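PDB 4GB7: 6-aminohexanoate-dimer hydrolase from Bacillus anthracis, which probably hydrolyses amide or ester bonds, perhaps those of linear 6-aminohexanoate dimers, as a serine hydrolase of the beta-lactamase clan. Local coordinates for residues A305-L318 with L379-F392. Sequence-based numbering, arbitrary orientation.
Sequences ATARDMARFGQLLL and LYIDPKAKMVIVHF. With NO3 (nitrate ion), chain C.
Gly314 rests directly on Val388, whose CG2 comes within 3.7 Å of Gly314 C; without a side chain at this point, helix 307-318 can settle to 8.0 Å from the axis of strand 387-392, which it crosses at 147°. Nearer the helix start, Val390 lies against the backbone, its CG2 3.4 Å from Ala311 N, with the small side chains of Ala307 and Ala311 beside it. The neighbouring strand supplies Leu379 and Ile381. Leu379 splits its branches, CD1 going to Gly314 CA and CD2 to the selenomethionine Met310, 3.5 Å from its CE, and to the ring edge of Phe313. Ile381 CD1 meets Leu317 CB at 3.6 Å.

At the helix start, Phe392 turns its ring edge to Met310 CG, 3.7 Å from CZ. At the other end Leu318, with CG anti to the backbone N (chi1 -174°), reaches over the hairpin turn: CD1 lies against Pro383 CA at 3.6 Å and CD2 against the backbone of Lys386.

Among polar links, a water joins the two segments, donating to both Gln315 OE1 and Lys386 O, and Gln315 NE2 donates to O1 of a nitrate, probably from the crystallisation liquor, at 3.0 Å. Two bonds are internal: Thr306 OG1 caps the helix by accepting from Asp309 N, and Asp382 OD1 accepts from Ala385 N, an Asx motif within the turn, while its OD2 accepts from Gln366.

The helix thus packs on one face of the central antiparallel sheet of the beta-lactamase fold, also touching strand 110-117 through Ala307 and Gln315, whereas Met387 and Ile389 point to helix 402-417 on the opposite face.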
ATOM      1  N   ALA A 305       7.748  -2.355  -5.923  1.00 15.74           N
ATOM      2  CA  ALA A 305       7.628  -1.707  -7.241  1.00 15.23           C
ATOM      3  C   ALA A 305       8.547  -0.498  -7.311  1.00 16.39           C
ATOM      4  O   ALA A 305       9.030  -0.018  -6.271  1.00 15.76           O
ATOM      5  CB  ALA A 305       6.195  -1.295  -7.525  1.00 18.64           C
ATOM      6  N   THR A 306       8.788   0.007  -8.506  1.00 16.74           N
ATOM      7  CA  THR A 306       9.556   1.258  -8.605  1.00 15.69           C
ATOM      8  C   THR A 306       8.641   2.489  -8.422  1.00 15.39           C
ATOM      9  O   THR A 306       7.402   2.416  -8.541  1.00 15.16           O
ATOM     10  CB  THR A 306      10.298   1.407  -9.952  1.00 15.42           C
ATOM     11  OG1 THR A 306       9.346   1.710 -10.973  1.00 16.42           O
ATOM     12  CG2 THR A 306      11.164   0.188 -10.288  1.00 16.63           C
ATOM     13  N   ALA A 307       9.240   3.609  -8.056  1.00 14.80           N
ATOM     14  CA  ALA A 307       8.497   4.816  -7.718  1.00 14.91           C
ATOM     15  C   ALA A 307       7.750   5.403  -8.916  1.00 14.41           C
ATOM     16  O   ALA A 307       6.574   5.808  -8.778  1.00 16.94           O
ATOM     17  CB  ALA A 307       9.404   5.889  -7.094  1.00 16.30           C
ATOM     18  N   ARG A 308       8.427   5.479 -10.068  1.00 16.11           N
ATOM     19  CA  ARG A 308       7.766   5.958 -11.258  1.00 16.08           C
ATOM     20  C   ARG A 308       6.632   5.026 -11.667  1.00 15.32           C
ATOM     21  O   ARG A 308       5.633   5.499 -12.160  1.00 16.40           O
ATOM     22  CB  ARG A 308       8.730   6.137 -12.425  1.00 16.35           C
ATOM     23  CG  ARG A 308       9.566   7.388 -12.239  1.00 16.58           C
ATOM     24  CD  ARG A 308      10.293   7.831 -13.513  1.00 18.63           C
ATOM     25  NE  ARG A 308      11.167   6.802 -14.019  1.00 19.26           N
ATOM     26  CZ  ARG A 308      12.449   6.618 -13.694  1.00 20.27           C
ATOM     27  NH1 ARG A 308      13.116   5.614 -14.243  1.00 19.84           N
ATOM     28  NH2 ARG A 308      13.088   7.421 -12.843  1.00 19.67           N
ATOM     29  N   ASP A 309       6.811   3.729 -11.473  1.00 14.31           N
ATOM     30  CA  ASP A 309       5.747   2.810 -11.839  1.00 14.44           C
ATOM     31  C   ASP A 309       4.535   3.015 -10.932  1.00 16.65           C
ATOM     32  O   ASP A 309       3.391   2.976 -11.402  1.00 16.22           O
ATOM     33  CB  ASP A 309       6.221   1.344 -11.843  1.00 16.63           C
ATOM     34  CG  ASP A 309       7.052   1.010 -13.106  1.00 15.08           C
ATOM     35  OD1 ASP A 309       6.995   1.821 -14.075  1.00 16.06           O
ATOM     36  OD2 ASP A 309       7.680  -0.061 -13.185  1.00 18.16           O
HETATM   37  N   MSE A 310       4.759   3.209  -9.654  1.00 15.31           N
HETATM   38  CA  MSE A 310       3.665   3.544  -8.746  0.60 16.00           C
HETATM   39  C   MSE A 310       3.010   4.848  -9.135  1.00 15.14           C
HETATM   40  O   MSE A 310       1.813   4.977  -9.034  1.00 19.20           O
HETATM   41  CB  MSE A 310       4.109   3.628  -7.312  0.60 17.40           C
HETATM   42  CG  MSE A 310       4.377   2.319  -6.709  0.60 14.73           C
HETATM   43 SE   MSE A 310       2.800   1.148  -6.715  0.42 20.38          SE
HETATM   44  CE  MSE A 310       1.381   2.456  -6.560  0.60 17.66           C
ATOM     45  N   ALA A 311       3.787   5.813  -9.630  1.00 15.54           N
ATOM     46  CA  ALA A 311       3.228   7.061 -10.113  1.00 14.95           C
ATOM     47  C   ALA A 311       2.313   6.875 -11.326  1.00 16.82           C
ATOM     48  O   ALA A 311       1.302   7.555 -11.467  1.00 19.07           O
ATOM     49  CB  ALA A 311       4.340   8.024 -10.428  1.00 15.55           C
ATOM     50  N   ARG A 312       2.685   5.954 -12.215  1.00 17.45           N
ATOM     51  CA  ARG A 312       1.846   5.626 -13.346  1.00 15.60           C
ATOM     52  C   ARG A 312       0.510   5.097 -12.863  1.00 15.57           C
ATOM     53  O   ARG A 312      -0.545   5.495 -13.373  1.00 17.42           O
ATOM     54  CB  ARG A 312       2.501   4.576 -14.240  1.00 16.78           C
ATOM     55  CG  ARG A 312       3.776   5.045 -14.935  1.00 16.57           C
ATOM     56  CD  ARG A 312       4.430   3.953 -15.800  1.00 19.59           C
ATOM     57  NE  ARG A 312       5.421   4.551 -16.678  1.00 17.10           N
ATOM     58  CZ  ARG A 312       6.668   4.846 -16.296  1.00 16.92           C
ATOM     59  NH1 ARG A 312       7.119   4.519 -15.085  1.00 17.69           N
ATOM     60  NH2 ARG A 312       7.464   5.484 -17.139  1.00 18.93           N
ATOM     61  N   PHE A 313       0.532   4.237 -11.859  1.00 13.62           N
ATOM     62  CA  PHE A 313      -0.728   3.709 -11.299  1.00 16.69           C
ATOM     63  C   PHE A 313      -1.561   4.850 -10.637  1.00 15.00           C
ATOM     64  O   PHE A 313      -2.744   4.947 -10.771  1.00 17.78           O
ATOM     65  CB  PHE A 313      -0.432   2.650 -10.261  1.00 15.46           C
ATOM     66  CG  PHE A 313      -1.662   2.093  -9.601  1.00 16.16           C
ATOM     67  CD1 PHE A 313      -2.503   1.283 -10.321  1.00 17.25           C
ATOM     68  CD2 PHE A 313      -1.979   2.361  -8.266  1.00 17.08           C
ATOM     69  CE1 PHE A 313      -3.619   0.743  -9.728  1.00 19.77           C
ATOM     70  CE2 PHE A 313      -3.111   1.814  -7.670  1.00 18.00           C
ATOM     71  CZ  PHE A 313      -3.919   1.012  -8.397  1.00 19.14           C
ATOM     72  N   GLY A 314      -0.869   5.757  -9.954  1.00 15.74           N
ATOM     73  CA  GLY A 314      -1.504   6.934  -9.400  1.00 16.58           C
ATOM     74  C   GLY A 314      -2.225   7.770 -10.443  1.00 15.95           C
ATOM     75  O   GLY A 314      -3.359   8.228 -10.233  1.00 18.93           O
ATOM     76  N   GLN A 315      -1.533   7.989 -11.560  1.00 17.17           N
ATOM     77  CA  GLN A 315      -2.076   8.771 -12.677  1.00 16.85           C
ATOM     78  C   GLN A 315      -3.303   8.028 -13.234  1.00 16.28           C
ATOM     79  O   GLN A 315      -4.279   8.674 -13.578  1.00 17.19           O
ATOM     80  CB  GLN A 315      -1.048   8.982 -13.769  1.00 15.97           C
ATOM     81  CG  GLN A 315      -1.551   9.820 -14.921  1.00 16.55           C
ATOM     82  CD  GLN A 315      -1.835  11.231 -14.514  1.00 17.51           C
ATOM     83  OE1 GLN A 315      -1.134  11.798 -13.654  1.00 20.50           O
ATOM     84  NE2 GLN A 315      -2.789  11.847 -15.186  1.00 19.49           N
ATOM     85  N   LEU A 316      -3.256   6.702 -13.288  1.00 17.93           N
ATOM     86  CA  LEU A 316      -4.399   5.926 -13.750  1.00 18.48           C
ATOM     87  C   LEU A 316      -5.623   6.224 -12.899  1.00 18.98           C
ATOM     88  O   LEU A 316      -6.726   6.418 -13.434  1.00 20.23           O
ATOM     89  CB  LEU A 316      -4.099   4.437 -13.696  1.00 17.15           C
ATOM     90  CG  LEU A 316      -5.212   3.496 -14.149  1.00 15.60           C
ATOM     91  CD1 LEU A 316      -5.530   3.715 -15.616  1.00 19.81           C
ATOM     92  CD2 LEU A 316      -4.838   2.051 -13.849  1.00 17.10           C
ATOM     93  N   LEU A 317      -5.427   6.312 -11.589  1.00 18.02           N
ATOM     94  CA  LEU A 317      -6.520   6.567 -10.668  0.60 18.50           C
ATOM     95  C   LEU A 317      -6.948   8.026 -10.738  1.00 18.57           C
ATOM     96  O   LEU A 317      -8.126   8.349 -10.681  1.00 21.72           O
ATOM     97  CB  LEU A 317      -6.130   6.144  -9.262  0.60 21.43           C
ATOM     98  CG  LEU A 317      -6.308   4.640  -9.043  0.60 26.19           C
ATOM     99  CD1 LEU A 317      -5.413   4.153  -7.928  0.60 32.24           C
ATOM    100  CD2 LEU A 317      -7.786   4.292  -8.804  0.60 28.34           C
ATOM    101  N   LEU A 318      -5.981   8.917 -10.900  1.00 20.64           N
ATOM    102  CA  LEU A 318      -6.313  10.300 -11.130  1.00 18.42           C
ATOM    103  C   LEU A 318      -7.234  10.447 -12.348  1.00 22.98           C
ATOM    104  O   LEU A 318      -8.167  11.256 -12.338  1.00 24.22           O
ATOM    105  CB  LEU A 318      -5.037  11.130 -11.232  1.00 21.89           C
ATOM    106  CG  LEU A 318      -5.222  12.613 -11.329  1.00 22.95           C
ATOM    107  CD1 LEU A 318      -5.923  13.199 -10.064  1.00 22.85           C
ATOM    108  CD2 LEU A 318      -3.847  13.258 -11.588  1.00 19.64           C
ATOM    109  N   LEU A 379       1.219   6.552  -1.284  1.00 16.21           N
ATOM    110  CA  LEU A 379       0.698   6.966  -2.594  1.00 15.95           C
ATOM    111  C   LEU A 379      -0.413   7.941  -2.360  1.00 15.88           C
ATOM    112  O   LEU A 379      -1.454   7.587  -1.748  1.00 16.03           O
ATOM    113  CB  LEU A 379       0.172   5.768  -3.403  1.00 15.02           C
ATOM    114  CG  LEU A 379      -0.462   6.083  -4.745  1.00 15.70           C
ATOM    115  CD1 LEU A 379       0.430   6.818  -5.755  1.00 18.43           C
ATOM    116  CD2 LEU A 379      -1.009   4.765  -5.330  1.00 18.19           C
ATOM    117  N   TYR A 380      -0.259   9.135  -2.854  1.00 15.97           N
ATOM    118  CA  TYR A 380      -1.166  10.275  -2.533  1.00 14.73           C
ATOM    119  C   TYR A 380      -1.687  10.876  -3.858  1.00 15.27           C
ATOM    120  O   TYR A 380      -0.901  11.243  -4.753  1.00 15.89           O
ATOM    121  CB  TYR A 380      -0.386  11.318  -1.745  1.00 14.81           C
ATOM    122  CG  TYR A 380      -1.114  12.617  -1.433  1.00 16.49           C
ATOM    123  CD1 TYR A 380      -1.853  12.783  -0.248  1.00 15.40           C
ATOM    124  CD2 TYR A 380      -1.042  13.703  -2.286  1.00 15.79           C
ATOM    125  CE1 TYR A 380      -2.502  13.978   0.051  1.00 15.74           C
ATOM    126  CE2 TYR A 380      -1.687  14.898  -2.000  1.00 17.27           C
ATOM    127  CZ  TYR A 380      -2.395  15.041  -0.811  1.00 17.24           C
ATOM    128  OH  TYR A 380      -3.019  16.227  -0.501  1.00 17.58           O
ATOM    129  N   ILE A 381      -3.011  10.969  -3.988  1.00 17.20           N
ATOM    130  CA  ILE A 381      -3.624  11.455  -5.207  1.00 16.74           C
ATOM    131  C   ILE A 381      -4.465  12.663  -4.856  1.00 16.11           C
ATOM    132  O   ILE A 381      -5.385  12.565  -4.014  1.00 18.28           O
ATOM    133  CB  ILE A 381      -4.498  10.362  -5.866  1.00 16.92           C
ATOM    134  CG1 ILE A 381      -3.610   9.076  -6.090  1.00 21.60           C
ATOM    135  CG2 ILE A 381      -5.148  10.921  -7.130  1.00 19.21           C
ATOM    136  CD1 ILE A 381      -4.373   7.930  -6.629  1.00 24.94           C
ATOM    137  N   ASP A 382      -4.201  13.763  -5.532  1.00 15.54           N
ATOM    138  CA  ASP A 382      -4.897  15.045  -5.324  1.00 15.67           C
ATOM    139  C   ASP A 382      -5.657  15.386  -6.594  1.00 15.27           C
ATOM    140  O   ASP A 382      -5.111  15.826  -7.556  1.00 17.82           O
ATOM    141  CB  ASP A 382      -3.856  16.124  -4.992  1.00 14.47           C
ATOM    142  CG  ASP A 382      -4.422  17.529  -4.898  1.00 17.87           C
ATOM    143  OD1 ASP A 382      -5.576  17.735  -5.291  1.00 17.86           O
ATOM    144  OD2 ASP A 382      -3.714  18.439  -4.355  1.00 19.39           O
ATOM    145  N   PRO A 383      -6.973  15.109  -6.613  1.00 17.18           N
ATOM    146  CA  PRO A 383      -7.742  15.381  -7.810  1.00 16.30           C
ATOM    147  C   PRO A 383      -8.016  16.874  -8.064  1.00 17.48           C
ATOM    148  O   PRO A 383      -8.359  17.234  -9.195  1.00 24.12           O
ATOM    149  CB  PRO A 383      -9.020  14.622  -7.575  1.00 20.61           C
ATOM    150  CG  PRO A 383      -9.064  14.292  -6.162  1.00 27.49           C
ATOM    151  CD  PRO A 383      -7.780  14.629  -5.502  1.00 19.53           C
ATOM    152  N   LYS A 384      -7.838  17.742  -7.052  1.00 17.29           N
ATOM    153  CA  LYS A 384      -8.085  19.165  -7.253  1.00 19.34           C
ATOM    154  C   LYS A 384      -6.917  19.766  -8.065  1.00 19.42           C
ATOM    155  O   LYS A 384      -7.149  20.529  -9.014  1.00 21.10           O
ATOM    156  CB  LYS A 384      -8.240  19.917  -5.926  1.00 19.94           C
ATOM    157  CG  LYS A 384      -8.654  21.373  -6.071  1.00 21.38           C
ATOM    158  CD  LYS A 384      -8.938  22.030  -4.734  1.00 24.06           C
ATOM    159  CE  LYS A 384      -9.563  23.401  -4.890  1.00 36.91           C
ATOM    160  NZ  LYS A 384      -8.466  24.398  -4.895  1.00 48.10           N
ATOM    161  N   ALA A 385      -5.691  19.462  -7.632  1.00 18.72           N
ATOM    162  CA  ALA A 385      -4.483  19.938  -8.298  1.00 15.29           C
ATOM    163  C   ALA A 385      -3.962  19.017  -9.377  1.00 17.74           C
ATOM    164  O   ALA A 385      -2.942  19.320 -10.019  1.00 20.23           O
ATOM    165  CB  ALA A 385      -3.391  20.264  -7.301  1.00 17.25           C
ATOM    166  N   LYS A 386      -4.648  17.900  -9.592  1.00 18.62           N
ATOM    167  CA  LYS A 386      -4.236  16.924 -10.583  0.60 19.49           C
ATOM    168  C   LYS A 386      -2.781  16.485 -10.330  1.00 18.52           C
ATOM    169  O   LYS A 386      -1.946  16.561 -11.213  1.00 17.60           O
ATOM    170  CB  LYS A 386      -4.464  17.521 -11.988  0.60 20.93           C
ATOM    171  CG  LYS A 386      -5.939  17.809 -12.270  0.60 22.88           C
ATOM    172  CD  LYS A 386      -6.158  19.094 -13.069  0.60 31.83           C
ATOM    173  CE  LYS A 386      -5.895  20.382 -12.269  0.60 36.10           C
ATOM    174  NZ  LYS A 386      -4.813  21.239 -12.866  0.60 32.83           N
HETATM  175  N   MSE A 387      -2.488  16.080  -9.089  1.00 16.33           N
HETATM  176  CA  MSE A 387      -1.150  15.741  -8.656  1.00 16.99           C
HETATM  177  C   MSE A 387      -1.115  14.360  -8.041  1.00 16.49           C
HETATM  178  O   MSE A 387      -2.062  13.928  -7.361  1.00 18.21           O
HETATM  179  CB  MSE A 387      -0.643  16.783  -7.657  1.00 18.01           C
HETATM  180  CG  MSE A 387       0.748  16.574  -7.245  1.00 18.41           C
HETATM  181 SE   MSE A 387       1.324  17.772  -5.803  0.70 19.06          SE
HETATM  182  CE  MSE A 387       0.094  16.908  -4.519  1.00 21.24           C
ATOM    183  N   VAL A 388      -0.067  13.627  -8.381  1.00 14.74           N
ATOM    184  CA  VAL A 388       0.256  12.334  -7.759  1.00 14.23           C
ATOM    185  C   VAL A 388       1.602  12.481  -7.044  1.00 15.45           C
ATOM    186  O   VAL A 388       2.576  12.977  -7.634  1.00 16.49           O
ATOM    187  CB  VAL A 388       0.359  11.228  -8.803  1.00 15.45           C
ATOM    188  CG1 VAL A 388       0.805   9.882  -8.192  1.00 15.99           C
ATOM    189  CG2 VAL A 388      -0.952  11.089  -9.557  1.00 17.01           C
ATOM    190  N   ILE A 389       1.676  11.979  -5.807  1.00 14.78           N
ATOM    191  CA  ILE A 389       2.946  11.856  -5.104  1.00 15.60           C
ATOM    192  C   ILE A 389       3.150  10.403  -4.697  1.00 15.59           C
ATOM    193  O   ILE A 389       2.247   9.761  -4.154  1.00 16.47           O
ATOM    194  CB  ILE A 389       3.046  12.792  -3.914  1.00 14.57           C
ATOM    195  CG1 ILE A 389       3.036  14.274  -4.405  1.00 19.62           C
ATOM    196  CG2 ILE A 389       4.226  12.479  -3.004  1.00 17.01           C
ATOM    197  CD1 ILE A 389       3.197  15.279  -3.286  1.00 19.62           C
ATOM    198  N   VAL A 390       4.319   9.905  -5.014  1.00 13.92           N
ATOM    199  CA  VAL A 390       4.830   8.611  -4.547  1.00 15.32           C
ATOM    200  C   VAL A 390       5.955   8.869  -3.602  1.00 14.67           C
ATOM    201  O   VAL A 390       6.900   9.573  -3.940  1.00 14.88           O
ATOM    202  CB  VAL A 390       5.295   7.695  -5.692  1.00 14.48           C
ATOM    203  CG1 VAL A 390       5.847   6.378  -5.140  1.00 15.18           C
ATOM    204  CG2 VAL A 390       4.113   7.378  -6.632  1.00 16.44           C
ATOM    205  N   HIS A 391       5.876   8.268  -2.420  1.00 15.61           N
ATOM    206  CA  HIS A 391       6.874   8.517  -1.373  1.00 14.70           C
ATOM    207  C   HIS A 391       7.262   7.187  -0.811  1.00 15.57           C
ATOM    208  O   HIS A 391       6.379   6.483  -0.240  1.00 15.49           O
ATOM    209  CB  HIS A 391       6.247   9.433  -0.301  1.00 16.04           C
ATOM    210  CG  HIS A 391       7.233  10.126   0.589  1.00 16.01           C
ATOM    211  ND1 HIS A 391       6.941  11.293   1.172  1.00 14.49           N
ATOM    212  CD2 HIS A 391       8.473   9.772   1.010  1.00 16.03           C
ATOM    213  CE1 HIS A 391       8.001  11.712   1.897  1.00 15.85           C
ATOM    214  NE2 HIS A 391       8.943  10.775   1.807  1.00 16.44           N
ATOM    215  N   PHE A 392       8.525   6.792  -1.001  1.00 15.10           N
ATOM    216  CA  PHE A 392       9.062   5.554  -0.475  1.00 13.60           C
ATOM    217  C   PHE A 392      10.129   5.867   0.522  1.00 15.98           C
ATOM    218  O   PHE A 392      10.938   6.778   0.266  1.00 16.79           O
ATOM    219  CB  PHE A 392       9.745   4.672  -1.531  1.00 15.92           C
ATOM    220  CG  PHE A 392       8.880   4.118  -2.595  1.00 15.43           C
ATOM    221  CD1 PHE A 392       7.491   4.036  -2.477  1.00 16.21           C
ATOM    222  CD2 PHE A 392       9.518   3.543  -3.713  1.00 17.22           C
ATOM    223  CE1 PHE A 392       6.758   3.469  -3.528  1.00 15.57           C
ATOM    224  CE2 PHE A 392       8.783   2.968  -4.733  1.00 18.42           C
ATOM    225  CZ  PHE A 392       7.403   2.914  -4.621  1.00 17.29           C
TER
HETATM  226  N   NO3 C 602      -4.558  14.770 -15.281  1.00 29.21           N
HETATM  227  O1  NO3 C 602      -3.356  14.826 -15.208  1.00 33.65           O
HETATM  228  O2  NO3 C 602      -5.170  13.525 -15.422  1.00 45.35           O
HETATM  229  O3  NO3 C 602      -5.318  15.951 -15.255  1.00 47.09           O
HETATM  230  O   HOH W   1      -0.676  14.232 -12.562  1.00 16.47           O